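Local coordinates for glycosyl hydrolase, family 31/fibronectin type III domain protein (Clostridium perfringens, PDB 4UAP), which binds galacto-configured sugars such as N-acetylgalactosamine through a family 32 carbohydrate-binding module, here the calcium-containing beta-sandwich module of a larger glycoside hydrolase, at residues S13-M19 and R36-W41; K89-V93 and T113-E117. All coordinates share one frame; numbering follows the deposited sequence.

Overall arrangement
Contact 1 lies at the sugar-binding end of the beta-sandwich and contact 2 between its sheets. Both segments of contact 1 precede those of contact 2 along the chain; it joins the loop after strand 6-9 to the short strand 37-38 and the residues that follow it, beside the bound sugar. Contact 2 faces strand 87-96 of one sheet against strand 113-118 of the other, across the buried interior. Their centres lie about 20 Å apart, with the centre of the chain between them, and their nearest atoms are about 10 Å apart. Strands 37-38 and 113-118 belong to the same sheet, so one sheet reaches both the sugar-binding end and the interior.

Contact 1 (S13-M19 and R36-W41); sequences SQLQSGM and RMDLKW. With NGA (2-acetamido-2-deoxy-beta-D-galactopyranose), chain C.
L15 supplies the apolar centre, setting CD1 against M37 CG at 3.8 Å and CD2 against L39 CD1; F55 of strand 55-61 also packs on this cluster. Nearby, M19 reaches across the carboxylate of D38. Its chain is extended until it bends at the last torsion (chi3 75°), which carries CE to 3.4 Å from D38 CG while SD lies obliquely beside the indole of W41, a Met-aromatic contact. The indole is sandwiched: Q16 CG lies over one face, off centre in a CH-pi contact, and the sugar's C4 covers the opposite face. CG of Q16 is anti to the backbone N, and the bend at chi2 (62°) turns the amide back so that OE1 accepts from W41 N at 2.8 Å. A water donates to that same oxygen and to W41 O. Backbone bonds join the segments from Q16 N to D38 O, K40 N to Q14 O and D38 N to M19 O, while K40 NZ hydrogen-bonds to L15 O from above the carbonyl plane. Within 36-41, R36 forms a side-on salt bridge to D38: NE meets OD1, and NH2 meets OD2 at 2.7 Å in an almost straight bond; its NH1 pairs with D33. W41 NE1 takes the anti lone pair of OD2, so the carboxylate helps fix the orientations of both guanidinium and indole. W41 is the aromatic platform under the sugar, and R75 and the backbone N of I42 add hydrogen bonds, together forming the galacto-sugar pocket of a family 32 carbohydrate-binding module.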
ATOM      1  N   SER A  13       1.064  12.921  -7.380  1.00  9.05           N
ATOM      2  CA  SER A  13       0.536  13.326  -8.679  1.00 14.25           C
ATOM      3  C   SER A  13      -0.016  12.108  -9.436  1.00 14.64           C
ATOM      4  O   SER A  13      -0.662  12.267 -10.469  1.00 11.42           O
ATOM      5  CB  SER A  13       1.597  14.057  -9.519  1.00 10.81           C
ATOM      6  OG  SER A  13       2.562  13.166 -10.042  1.00 11.23           O
ATOM      7  N   GLN A  14       0.219  10.902  -8.914  1.00 10.12           N
ATOM      8  CA  GLN A  14      -0.300   9.667  -9.527  1.00  9.81           C
ATOM      9  C   GLN A  14      -1.704   9.304  -9.055  1.00 11.62           C
ATOM     10  O   GLN A  14      -2.321   8.378  -9.581  1.00 10.19           O
ATOM     11  CB  GLN A  14       0.612   8.480  -9.223  1.00  6.76           C
ATOM     12  CG  GLN A  14       2.050   8.667  -9.613  1.00  8.66           C
ATOM     13  CD  GLN A  14       2.211   8.884 -11.088  1.00 14.02           C
ATOM     14  OE1 GLN A  14       2.011   7.971 -11.887  1.00 15.17           O
ATOM     15  NE2 GLN A  14       2.568  10.100 -11.464  1.00 19.49           N
ATOM     16  N   LEU A  15      -2.198  10.025  -8.059  1.00  9.07           N
ATOM     17  CA  LEU A  15      -3.340   9.564  -7.290  1.00  6.42           C
ATOM     18  C   LEU A  15      -4.578  10.387  -7.549  1.00 11.75           C
ATOM     19  O   LEU A  15      -4.497  11.564  -7.900  1.00  8.53           O
ATOM     20  CB  LEU A  15      -3.017   9.593  -5.792  1.00  8.34           C
ATOM     21  CG  LEU A  15      -1.771   8.804  -5.400  1.00  9.09           C
ATOM     22  CD1 LEU A  15      -1.543   8.888  -3.880  1.00 10.71           C
ATOM     23  CD2 LEU A  15      -1.892   7.366  -5.878  1.00  6.23           C
ATOM     24  N   GLN A  16      -5.728   9.753  -7.356  1.00  6.47           N
ATOM     25  CA  GLN A  16      -7.008  10.411  -7.554  1.00  8.80           C
ATOM     26  C   GLN A  16      -7.241  11.446  -6.465  1.00 12.68           C
ATOM     27  O   GLN A  16      -6.962  11.199  -5.288  1.00  9.10           O
ATOM     28  CB  GLN A  16      -8.145   9.384  -7.556  1.00  7.23           C
ATOM     29  CG  GLN A  16      -9.542   9.991  -7.700  1.00  8.79           C
ATOM     30  CD  GLN A  16      -9.719  10.738  -9.007  1.00 11.15           C
ATOM     31  OE1 GLN A  16      -9.067  10.429 -10.013  1.00  9.80           O
ATOM     32  NE2 GLN A  16     -10.597  11.733  -9.001  1.00 11.49           N
ATOM     33  N   SER A  17      -7.767  12.602  -6.859  1.00 11.74           N
ATOM     34  CA  SER A  17      -8.054  13.676  -5.911  1.00 14.38           C
ATOM     35  C   SER A  17      -8.898  13.186  -4.735  1.00 14.68           C
ATOM     36  O   SER A  17      -9.920  12.537  -4.927  1.00 10.51           O
ATOM     37  CB  SER A  17      -8.771  14.826  -6.631  1.00 21.81           C
ATOM     38  OG  SER A  17      -9.073  15.876  -5.732  1.00 30.28           O
ATOM     39  N   GLY A  18      -8.480  13.499  -3.514  1.00 13.62           N
ATOM     40  CA  GLY A  18      -9.245  13.090  -2.348  1.00 14.52           C
ATOM     41  C   GLY A  18      -8.985  11.659  -1.910  1.00 12.68           C
ATOM     42  O   GLY A  18      -9.521  11.206  -0.902  1.00 14.12           O
ATOM     43  N   MET A  19      -8.145  10.959  -2.666  1.00 11.30           N
ATOM     44  CA  MET A  19      -7.831   9.554  -2.423  1.00  8.90           C
ATOM     45  C   MET A  19      -6.315   9.378  -2.396  1.00  8.78           C
ATOM     46  O   MET A  19      -5.766   8.493  -3.052  1.00  7.69           O
ATOM     47  CB  MET A  19      -8.475   8.665  -3.505  1.00  7.29           C
ATOM     48  CG  MET A  19      -9.970   8.959  -3.734  1.00  9.31           C
ATOM     49  SD  MET A  19     -10.821   7.840  -4.897  1.00  4.18           S
ATOM     50  CE  MET A  19     -10.970   6.385  -3.888  1.00  9.58           C
ATOM     51  N   ARG A  36     -10.152   4.666   0.658  1.00  6.99           N
ATOM     52  CA  ARG A  36      -9.043   4.166  -0.154  1.00  7.48           C
ATOM     53  C   ARG A  36      -8.068   5.209  -0.685  1.00  8.45           C
ATOM     54  O   ARG A  36      -8.428   6.372  -0.875  1.00  7.56           O
ATOM     55  CB  ARG A  36      -9.592   3.395  -1.365  1.00  7.50           C
ATOM     56  CG  ARG A  36     -10.532   2.244  -1.047  1.00  8.56           C
ATOM     57  CD  ARG A  36     -10.680   1.345  -2.271  1.00  6.83           C
ATOM     58  NE  ARG A  36     -10.913   2.136  -3.479  1.00  8.28           N
ATOM     59  CZ  ARG A  36     -12.113   2.456  -3.959  1.00 11.81           C
ATOM     60  NH1 ARG A  36     -13.226   2.038  -3.352  1.00  7.86           N
ATOM     61  NH2 ARG A  36     -12.198   3.193  -5.057  1.00  9.36           N
ATOM     62  N   MET A  37      -6.837   4.756  -0.931  1.00  6.69           N
ATOM     63  CA  MET A  37      -5.902   5.404  -1.845  1.00  7.08           C
ATOM     64  C   MET A  37      -6.066   4.756  -3.222  1.00  8.44           C
ATOM     65  O   MET A  37      -5.965   3.531  -3.346  1.00  7.38           O
ATOM     66  CB  MET A  37      -4.450   5.252  -1.362  1.00  6.57           C
ATOM     67  CG  MET A  37      -3.393   5.973  -2.237  1.00  9.46           C
ATOM     68  SD  MET A  37      -1.760   5.173  -2.325  1.00  3.11           S
ATOM     69  CE  MET A  37      -2.179   3.889  -3.487  1.00  6.56           C
ATOM     70  N   ASP A  38      -6.325   5.573  -4.241  1.00  7.82           N
ATOM     71  CA  ASP A  38      -6.507   5.102  -5.611  1.00  7.76           C
ATOM     72  C   ASP A  38      -5.569   5.850  -6.562  1.00  6.72           C
ATOM     73  O   ASP A  38      -5.390   7.061  -6.436  1.00  5.58           O
ATOM     74  CB  ASP A  38      -7.952   5.322  -6.091  1.00  6.50           C
ATOM     75  CG  ASP A  38      -8.934   4.228  -5.636  1.00  8.74           C
ATOM     76  OD1 ASP A  38      -8.687   3.501  -4.644  1.00  6.90           O
ATOM     77  OD2 ASP A  38      -9.987   4.115  -6.294  1.00  9.86           O
ATOM     78  N   LEU A  39      -5.001   5.137  -7.525  1.00  5.12           N
ATOM     79  CA  LEU A  39      -4.393   5.773  -8.685  1.00  7.63           C
ATOM     80  C   LEU A  39      -5.472   6.595  -9.394  1.00  9.33           C
ATOM     81  O   LEU A  39      -6.660   6.286  -9.260  1.00  4.98           O
ATOM     82  CB  LEU A  39      -3.808   4.717  -9.621  1.00  7.27           C
ATOM     83  CG  LEU A  39      -2.305   4.802  -9.871  1.00 11.22           C
ATOM     84  CD1 LEU A  39      -1.537   4.709  -8.561  1.00  7.43           C
ATOM     85  CD2 LEU A  39      -1.863   3.719 -10.860  1.00  9.07           C
ATOM     86  N   LYS A  40      -5.077   7.624 -10.141  1.00  6.36           N
ATOM     87  CA  LYS A  40      -6.049   8.489 -10.818  1.00  7.09           C
ATOM     88  C   LYS A  40      -7.119   7.704 -11.578  1.00  8.93           C
ATOM     89  O   LYS A  40      -6.808   6.805 -12.367  1.00  7.08           O
ATOM     90  CB  LYS A  40      -5.346   9.437 -11.798  1.00  8.78           C
ATOM     91  CG  LYS A  40      -4.626  10.613 -11.159  1.00 13.73           C
ATOM     92  CD  LYS A  40      -4.056  11.537 -12.237  1.00 18.77           C
ATOM     93  CE  LYS A  40      -3.246  12.671 -11.621  1.00 30.23           C
ATOM     94  NZ  LYS A  40      -3.936  13.293 -10.458  1.00 31.49           N
ATOM     95  N   TRP A  41      -8.380   8.045 -11.338  1.00  7.95           N
ATOM     96  CA  TRP A  41      -9.473   7.412 -12.077  1.00  8.68           C
ATOM     97  C   TRP A  41      -9.458   7.823 -13.544  1.00  8.11           C
ATOM     98  O   TRP A  41      -9.063   8.940 -13.882  1.00  8.09           O
ATOM     99  CB  TRP A  41     -10.827   7.764 -11.463  1.00 10.96           C
ATOM    100  CG  TRP A  41     -11.067   7.155 -10.117  1.00  9.43           C
ATOM    101  CD1 TRP A  41     -10.142   6.552  -9.301  1.00  8.87           C
ATOM    102  CD2 TRP A  41     -12.314   7.100  -9.422  1.00 12.46           C
ATOM    103  NE1 TRP A  41     -10.748   6.121  -8.146  1.00  8.49           N
ATOM    104  CE2 TRP A  41     -12.080   6.444  -8.194  1.00 10.01           C
ATOM    105  CE3 TRP A  41     -13.617   7.526  -9.730  1.00 15.88           C
ATOM    106  CZ2 TRP A  41     -13.100   6.211  -7.265  1.00 12.81           C
ATOM    107  CZ3 TRP A  41     -14.629   7.294  -8.803  1.00 13.53           C
ATOM    108  CH2 TRP A  41     -14.363   6.642  -7.585  1.00 14.78           C
TER
HETATM  109  C1  NGA C 201     -13.922   2.597 -11.847  1.00 33.04           C
HETATM  110  C2  NGA C 201     -14.235   2.215 -10.404  1.00 24.90           C
HETATM  111  C3  NGA C 201     -13.538   3.174  -9.461  1.00 19.79           C
HETATM  112  C4  NGA C 201     -12.060   3.227  -9.823  1.00 17.64           C
HETATM  113  C5  NGA C 201     -11.928   3.751 -11.253  1.00 16.62           C
HETATM  114  C6  NGA C 201     -10.512   3.856 -11.804  1.00 21.30           C
HETATM  115  C7  NGA C 201     -16.342   1.164  -9.667  1.00 34.18           C
HETATM  116  C8  NGA C 201     -17.813   1.366  -9.445  1.00 28.63           C
HETATM  117  N2  NGA C 201     -15.677   2.221 -10.150  1.00 28.96           N
HETATM  118  O1  NGA C 201     -14.238   1.494 -12.663  1.00 38.69           O
HETATM  119  O3  NGA C 201     -13.765   2.719  -8.149  1.00 20.64           O
HETATM  120  O4  NGA C 201     -11.526   1.924  -9.731  1.00 16.40           O
HETATM  121  O5  NGA C 201     -12.567   2.860 -12.119  1.00 28.17           O
HETATM  122  O6  NGA C 201     -10.558   4.231 -13.177  1.00 13.30           O
HETATM  123  O7  NGA C 201     -15.817   0.072  -9.406  1.00 23.92           O
HETATM  124  O   HOH W   1      -8.347  11.232 -12.535  1.00 15.71           O

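Contact 2 (K89-V93 and T113-E117); sequences KVKAV and TTVYE
Y116 spans much of the gap between segments 89-93 and 113-117, whose axes approach no closer than 10.0 Å, reaching toward V90 and A92. The bond from CA to CB is directed toward segment 89-93; from there CG lies anti to the carbonyl carbon (chi1 -86°), and the ring extends across the interior. Along one side of the ring, CE2 comes to 3.9 Å from A92 CB. That methyl sits over the ring face, 4.3 Å from the centroid and 26° off the normal, as a CH-pi contact. On the other side, CE1 meets V90 CG1 at 4.0 Å; this methyl lies at the ring's edge, in its plane. At the tip, OH passes 3.6 Å from V90 CG1 and 3.5 Å from K91 CA, but its hydrogen bond is with G104 O, giving the buried phenol a partner on the adjoining strand. V90 CG1 also approaches T114 CG2, extending the apolar contact beside the tyrosine. The directions of segments 89-93 and 113-117 differ by 27°, and each belongs to a different sheet. F70 of strand 64-74 stacks with Y116, K106 makes a cation-pi contact with it, and L103 touches it from strand 99-106. The tyrosine thus packs between the facing sheets of the beta-sandwich, with strand 64-74 beside its own strand and strand 99-106 beside strand 87-96.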
ATOM      1  N   LYS A  89       0.101  -7.697  -7.307  1.00  8.93           N
ATOM      2  CA  LYS A  89       1.506  -8.018  -7.074  1.00  8.84           C
ATOM      3  C   LYS A  89       2.229  -6.861  -6.393  1.00  8.97           C
ATOM      4  O   LYS A  89       2.057  -5.701  -6.757  1.00  7.69           O
ATOM      5  CB  LYS A  89       2.199  -8.363  -8.393  1.00 10.29           C
ATOM      6  CG  LYS A  89       3.636  -8.839  -8.262  1.00  9.17           C
ATOM      7  CD  LYS A  89       4.109  -9.316  -9.634  1.00 19.37           C
ATOM      8  CE  LYS A  89       5.606  -9.491  -9.716  1.00 27.96           C
ATOM      9  NZ  LYS A  89       5.988  -9.951 -11.094  1.00 36.97           N
ATOM     10  N   VAL A  90       3.054  -7.189  -5.412  1.00  7.46           N
ATOM     11  CA  VAL A  90       3.667  -6.175  -4.575  1.00  7.51           C
ATOM     12  C   VAL A  90       5.050  -6.630  -4.182  1.00  9.87           C
ATOM     13  O   VAL A  90       5.323  -7.829  -4.108  1.00  8.99           O
ATOM     14  CB  VAL A  90       2.815  -5.908  -3.305  1.00 10.00           C
ATOM     15  CG1 VAL A  90       2.787  -7.139  -2.393  1.00  8.88           C
ATOM     16  CG2 VAL A  90       3.291  -4.654  -2.551  1.00 10.65           C
ATOM     17  N   LYS A  91       5.932  -5.673  -3.946  1.00  7.31           N
ATOM     18  CA  LYS A  91       7.207  -5.989  -3.332  1.00 10.51           C
ATOM     19  C   LYS A  91       7.456  -4.996  -2.214  1.00  9.50           C
ATOM     20  O   LYS A  91       6.796  -3.955  -2.131  1.00  8.25           O
ATOM     21  CB  LYS A  91       8.350  -5.952  -4.357  1.00 12.72           C
ATOM     22  CG  LYS A  91       8.597  -4.583  -4.979  1.00 11.23           C
ATOM     23  CD  LYS A  91       9.899  -4.565  -5.786  1.00 14.34           C
ATOM     24  CE  LYS A  91      10.186  -3.158  -6.295  1.00 22.26           C
ATOM     25  NZ  LYS A  91      11.374  -3.092  -7.190  1.00 25.66           N
ATOM     26  N   ALA A  92       8.414  -5.305  -1.354  1.00  7.76           N
ATOM     27  CA  ALA A  92       8.745  -4.379  -0.289  1.00  7.46           C
ATOM     28  C   ALA A  92      10.211  -4.498   0.102  1.00  9.17           C
ATOM     29  O   ALA A  92      10.837  -5.550  -0.063  1.00  9.82           O
ATOM     30  CB  ALA A  92       7.848  -4.612   0.917  1.00  7.63           C
ATOM     31  N   VAL A  93      10.740  -3.395   0.613  1.00  8.41           N
ATOM     32  CA  VAL A  93      12.124  -3.293   1.053  1.00 11.30           C
ATOM     33  C   VAL A  93      12.133  -2.531   2.365  1.00 13.35           C
ATOM     34  O   VAL A  93      11.376  -1.568   2.527  1.00 10.15           O
ATOM     35  CB  VAL A  93      13.000  -2.559   0.021  1.00 13.09           C
ATOM     36  CG1 VAL A  93      14.427  -2.425   0.532  1.00 15.02           C
ATOM     37  CG2 VAL A  93      12.974  -3.292  -1.316  1.00 13.50           C
ATOM     38  N   THR A 113      -6.448  -9.344   2.820  1.00  8.60           N
ATOM     39  CA  THR A 113      -5.226  -8.737   3.346  1.00  8.77           C
ATOM     40  C   THR A 113      -4.012  -9.402   2.746  1.00 11.05           C
ATOM     41  O   THR A 113      -4.044 -10.584   2.396  1.00 12.04           O
ATOM     42  CB  THR A 113      -5.113  -8.837   4.887  1.00 10.17           C
ATOM     43  OG1 THR A 113      -5.105 -10.215   5.278  1.00 14.20           O
ATOM     44  CG2 THR A 113      -6.265  -8.113   5.575  1.00 11.31           C
ATOM     45  N   THR A 114      -2.947  -8.623   2.626  1.00  6.51           N
ATOM     46  CA  THR A 114      -1.657  -9.129   2.214  1.00 11.35           C
ATOM     47  C   THR A 114      -0.724  -8.826   3.364  1.00 11.40           C
ATOM     48  O   THR A 114      -0.502  -7.660   3.692  1.00  9.16           O
ATOM     49  CB  THR A 114      -1.169  -8.474   0.914  1.00 11.32           C
ATOM     50  OG1 THR A 114      -2.038  -8.866  -0.158  1.00  8.48           O
ATOM     51  CG2 THR A 114       0.272  -8.895   0.588  1.00  7.26           C
ATOM     52  N   VAL A 115      -0.213  -9.872   3.999  1.00  8.95           N
ATOM     53  CA  VAL A 115       0.545  -9.700   5.229  1.00 10.56           C
ATOM     54  C   VAL A 115       2.021 -10.042   5.030  1.00 12.92           C
ATOM     55  O   VAL A 115       2.361 -11.131   4.562  1.00  9.66           O
ATOM     56  CB  VAL A 115      -0.045 -10.559   6.362  1.00 12.34           C
ATOM     57  CG1 VAL A 115       0.755 -10.378   7.656  1.00 13.58           C
ATOM     58  CG2 VAL A 115      -1.508 -10.186   6.594  1.00 12.54           C
ATOM     59  N   TYR A 116       2.885  -9.082   5.354  1.00 10.05           N
ATOM     60  CA  TYR A 116       4.328  -9.306   5.409  1.00 10.53           C
ATOM     61  C   TYR A 116       4.716  -9.624   6.841  1.00 11.70           C
ATOM     62  O   TYR A 116       4.687  -8.742   7.706  1.00  9.40           O
ATOM     63  CB  TYR A 116       5.106  -8.081   4.905  1.00  8.96           C
ATOM     64  CG  TYR A 116       5.312  -8.039   3.405  1.00 11.47           C
ATOM     65  CD1 TYR A 116       4.279  -7.671   2.546  1.00 13.23           C
ATOM     66  CD2 TYR A 116       6.542  -8.360   2.847  1.00 10.50           C
ATOM     67  CE1 TYR A 116       4.471  -7.622   1.166  1.00 10.77           C
ATOM     68  CE2 TYR A 116       6.745  -8.318   1.479  1.00 11.62           C
ATOM     69  CZ  TYR A 116       5.705  -7.951   0.639  1.00 12.55           C
ATOM     70  OH  TYR A 116       5.918  -7.911  -0.724  1.00  9.77           O
ATOM     71  N   GLU A 117       5.046 -10.885   7.102  1.00  8.77           N
ATOM     72  CA  GLU A 117       5.464 -11.283   8.439  1.00 12.96           C
ATOM     73  C   GLU A 117       6.935 -10.951   8.607  1.00 13.61           C
ATOM     74  O   GLU A 117       7.778 -11.448   7.854  1.00 17.49           O
ATOM     75  CB  GLU A 117       5.215 -12.772   8.681  1.00 14.54           C
ATOM     76  CG  GLU A 117       3.748 -13.175   8.656  1.00 18.77           C
ATOM     77  CD  GLU A 117       2.993 -12.672   9.870  1.00 22.25           C
ATOM     78  OE1 GLU A 117       3.633 -12.088  10.768  1.00 24.47           O
ATOM     79  OE2 GLU A 117       1.760 -12.869   9.931  1.00 25.50           O
TER